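Local coordinates for CooT (Carboxydothermus hydrogenoformans, PDB 6FAN), which is a putative nickel chaperone, probably helping to deliver nickel during maturation of carbon monoxide dehydrogenase, at residues L31-I36 with I57-E62. Numbering follows the deposited sequence.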
ATOM      1  N   LEU E  31       7.855  -7.856  -3.311  1.00 36.39           N
ATOM      2  CA  LEU E  31       7.595  -6.498  -2.844  1.00 35.46           C
ATOM      3  C   LEU E  31       8.878  -6.013  -2.215  1.00 37.76           C
ATOM      4  O   LEU E  31       9.399  -6.654  -1.304  1.00 38.06           O
ATOM      5  CB  LEU E  31       6.456  -6.475  -1.824  1.00 32.23           C
ATOM      6  CG  LEU E  31       5.119  -7.059  -2.318  1.00 34.41           C
ATOM      7  CD1 LEU E  31       4.084  -6.961  -1.185  1.00 41.17           C
ATOM      8  CD2 LEU E  31       4.578  -6.408  -3.603  1.00 31.75           C
ATOM      9  N   LEU E  32       9.409  -4.904  -2.710  1.00 28.29           N
ATOM     10  CA  LEU E  32      10.573  -4.308  -2.112  1.00 30.47           C
ATOM     11  C   LEU E  32      10.144  -3.192  -1.132  1.00 34.68           C
ATOM     12  O   LEU E  32       9.482  -2.209  -1.530  1.00 28.98           O
ATOM     13  CB  LEU E  32      11.482  -3.718  -3.194  1.00 33.52           C
ATOM     14  CG  LEU E  32      12.707  -2.852  -2.828  1.00 39.75           C
ATOM     15  CD1 LEU E  32      13.651  -3.487  -1.826  1.00 47.26           C
ATOM     16  CD2 LEU E  32      13.498  -2.578  -4.112  1.00 38.31           C
ATOM     17  N   LEU E  33      10.551  -3.345   0.134  1.00 30.22           N
ATOM     18  CA  LEU E  33      10.202  -2.387   1.206  1.00 30.34           C
ATOM     19  C   LEU E  33      11.435  -1.657   1.636  1.00 35.59           C
ATOM     20  O   LEU E  33      12.489  -2.268   1.770  1.00 37.83           O
ATOM     21  CB  LEU E  33       9.573  -3.120   2.390  1.00 27.38           C
ATOM     22  CG  LEU E  33       8.098  -3.495   2.313  1.00 34.60           C
ATOM     23  CD1 LEU E  33       7.744  -4.471   1.171  1.00 37.28           C
ATOM     24  CD2 LEU E  33       7.711  -4.142   3.624  1.00 36.44           C
ATOM     25  N   GLU E  34      11.333  -0.332   1.781  1.00 28.43           N
ATOM     26  CA  GLU E  34      12.454   0.441   2.325  1.00 28.99           C
ATOM     27  C   GLU E  34      11.911   1.245   3.500  1.00 33.51           C
ATOM     28  O   GLU E  34      10.891   1.977   3.353  1.00 29.41           O
ATOM     29  CB  GLU E  34      13.036   1.354   1.268  1.00 31.87           C
ATOM     30  CG  GLU E  34      14.166   2.272   1.743  1.00 35.75           C
ATOM     31  CD  GLU E  34      14.679   3.206   0.647  1.00 42.10           C
ATOM     32  OE1 GLU E  34      14.010   4.159   0.217  1.00 50.02           O
ATOM     33  OE2 GLU E  34      15.760   2.942   0.125  1.00 45.94           O
ATOM     34  N   ASN E  35      12.574   1.094   4.661  1.00 34.14           N
ATOM     35  CA  ASN E  35      12.127   1.856   5.830  1.00 40.72           C
ATOM     36  C   ASN E  35      12.811   3.220   5.912  1.00 44.32           C
ATOM     37  O   ASN E  35      13.694   3.527   5.084  1.00 43.52           O
ATOM     38  CB  ASN E  35      12.196   1.052   7.135  1.00 35.79           C
ATOM     39  CG  ASN E  35      13.648   0.908   7.721  1.00 41.66           C
ATOM     40  OD1 ASN E  35      14.631   1.580   7.331  1.00 36.83           O
ATOM     41  ND2 ASN E  35      13.758   0.020   8.679  1.00 45.70           N
ATOM     42  N   ILE E  36      12.396   4.039   6.886  1.00 44.27           N
ATOM     43  CA  ILE E  36      12.939   5.405   6.978  1.00 47.10           C
ATOM     44  C   ILE E  36      14.471   5.478   7.294  1.00 43.17           C
ATOM     45  O   ILE E  36      15.079   6.507   7.094  1.00 49.50           O
ATOM     46  CB  ILE E  36      12.155   6.295   7.981  1.00 41.29           C
ATOM     47  CG1 ILE E  36      12.309   5.790   9.432  1.00 45.88           C
ATOM     48  CG2 ILE E  36      10.715   6.450   7.541  1.00 42.21           C
ATOM     49  CD1 ILE E  36      11.983   6.916  10.427  1.00 49.63           C
ATOM     50  N   ILE E  57       0.545  -2.387   7.270  1.00 31.71           N
ATOM     51  CA  ILE E  57       0.573  -2.924   5.915  1.00 27.78           C
ATOM     52  C   ILE E  57       0.494  -4.452   6.127  1.00 28.57           C
ATOM     53  O   ILE E  57       1.397  -5.021   6.709  1.00 29.86           O
ATOM     54  CB  ILE E  57       1.882  -2.574   5.169  1.00 26.85           C
ATOM     55  CG1 ILE E  57       2.032  -1.045   4.999  1.00 27.43           C
ATOM     56  CG2 ILE E  57       1.894  -3.283   3.802  1.00 24.81           C
ATOM     57  CD1 ILE E  57       3.505  -0.591   4.719  1.00 29.34           C
ATOM     58  N   LEU E  58      -0.567  -5.100   5.647  1.00 30.79           N
ATOM     59  CA  LEU E  58      -0.723  -6.534   5.835  1.00 32.24           C
ATOM     60  C   LEU E  58      -0.463  -7.260   4.548  1.00 31.11           C
ATOM     61  O   LEU E  58      -1.099  -6.985   3.541  1.00 29.94           O
ATOM     62  CB  LEU E  58      -2.118  -6.897   6.365  1.00 28.65           C
ATOM     63  CG  LEU E  58      -2.602  -6.105   7.592  1.00 35.94           C
ATOM     64  CD1 LEU E  58      -3.880  -6.845   8.063  1.00 38.35           C
ATOM     65  CD2 LEU E  58      -1.575  -6.084   8.725  1.00 33.79           C
ATOM     66  N   LEU E  59       0.498  -8.171   4.628  1.00 27.84           N
ATOM     67  CA  LEU E  59       1.009  -8.926   3.495  1.00 35.00           C
ATOM     68  C   LEU E  59       0.670 -10.408   3.670  1.00 39.48           C
ATOM     69  O   LEU E  59       0.588 -10.898   4.802  1.00 42.09           O
ATOM     70  CB  LEU E  59       2.540  -8.750   3.412  1.00 31.57           C
ATOM     71  CG  LEU E  59       3.096  -7.329   3.317  1.00 33.07           C
ATOM     72  CD1 LEU E  59       4.610  -7.285   3.303  1.00 29.69           C
ATOM     73  CD2 LEU E  59       2.481  -6.582   2.150  1.00 28.46           C
ATOM     74  N   GLU E  60       0.433 -11.104   2.550  1.00 41.45           N
ATOM     75  CA  GLU E  60       0.259 -12.568   2.570  1.00 45.44           C
ATOM     76  C   GLU E  60       1.257 -13.187   1.611  1.00 43.47           C
ATOM     77  O   GLU E  60       1.341 -12.756   0.460  1.00 40.68           O
ATOM     78  CB  GLU E  60      -1.172 -12.913   2.139  1.00 46.25           C
ATOM     79  CG  GLU E  60      -1.777 -14.216   2.670  1.00 64.88           C
ATOM     80  CD  GLU E  60      -3.296 -14.094   2.929  1.00 74.39           C
ATOM     81  OE1 GLU E  60      -3.597 -13.129   3.647  1.00 67.45           O
ATOM     82  OE2 GLU E  60      -4.132 -14.936   2.459  1.00 70.66           O
ATOM     83  N   ARG E  61       2.051 -14.163   2.082  1.00 46.14           N
ATOM     84  CA  ARG E  61       3.023 -14.865   1.227  1.00 47.72           C
ATOM     85  C   ARG E  61       2.404 -15.542   0.008  1.00 46.22           C
ATOM     86  O   ARG E  61       1.247 -15.947   0.071  1.00 53.85           O
ATOM     87  CB  ARG E  61       3.866 -15.864   2.007  1.00 49.21           C
ATOM     88  CG  ARG E  61       4.756 -15.240   3.079  1.00 51.08           C
ATOM     89  CD  ARG E  61       5.648 -16.343   3.634  1.00 56.43           C
ATOM     90  NE  ARG E  61       6.519 -15.862   4.691  1.00 52.92           N
ATOM     91  CZ  ARG E  61       7.714 -15.329   4.485  1.00 58.32           C
ATOM     92  NH1 ARG E  61       8.172 -15.174   3.245  1.00 61.93           N
ATOM     93  NH2 ARG E  61       8.439 -14.897   5.514  1.00 54.10           N
ATOM     94  N   GLU E  62       3.171 -15.608  -1.081  1.00 53.21           N
ATOM     95  CA  GLU E  62       2.773 -16.438  -2.251  1.00 66.64           C
ATOM     96  C   GLU E  62       3.779 -17.538  -2.462  1.00 66.38           C
ATOM     97  O   GLU E  62       3.955 -18.397  -1.590  1.00 61.66           O
ATOM     98  CB  GLU E  62       2.624 -15.624  -3.501  1.00 72.91           C
ATOM     99  CG  GLU E  62       1.427 -14.698  -3.512  1.00 70.32           C
ATOM    100  CD  GLU E  62       1.610 -13.589  -4.536  1.00 83.38           C
ATOM    101  OE1 GLU E  62       2.757 -13.380  -5.029  1.00 87.36           O
ATOM    102  OE2 GLU E  62       0.602 -12.911  -4.871  1.00 79.10           O
TER
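OD1 of N35 accepts hydrogen bonds from the backbone N of both F37 and Q39, and this grip fixes the amide at the end of strand 30-35, whose L31 and L33 reach across the interior to L59 of strand 56-61. The closest approach is methyl to methyl, L31 CD1 to L59 CD2 at 3.7 Å, where the two side chains run in opposite directions alongside one another and meet at one methyl each. L59 holds CG anti to its carbonyl carbon, and chi2 of 177° carries CD1 on as the extended branch, leaving CD2 to meet the L31 methyl. That extended branch meets L33 more loosely, L59 CD1 lying 4.4 Å from L33 CD2. In the six-stranded mixed sheet, strands 13-27 and 4-10 come between these two strands, so the sheet must bend strongly on itself for its inner surfaces to meet. I8, I43 and I47 pack around L59, while A6, L18 and L24 line L33; the I57 side chain packs on L52 of the second subunit. No hydrogen bond crosses between the two segments, so the 124 Å² buried here probably owes its stability to close packing and exclusion of water, as one part of a wider hydrophobic core.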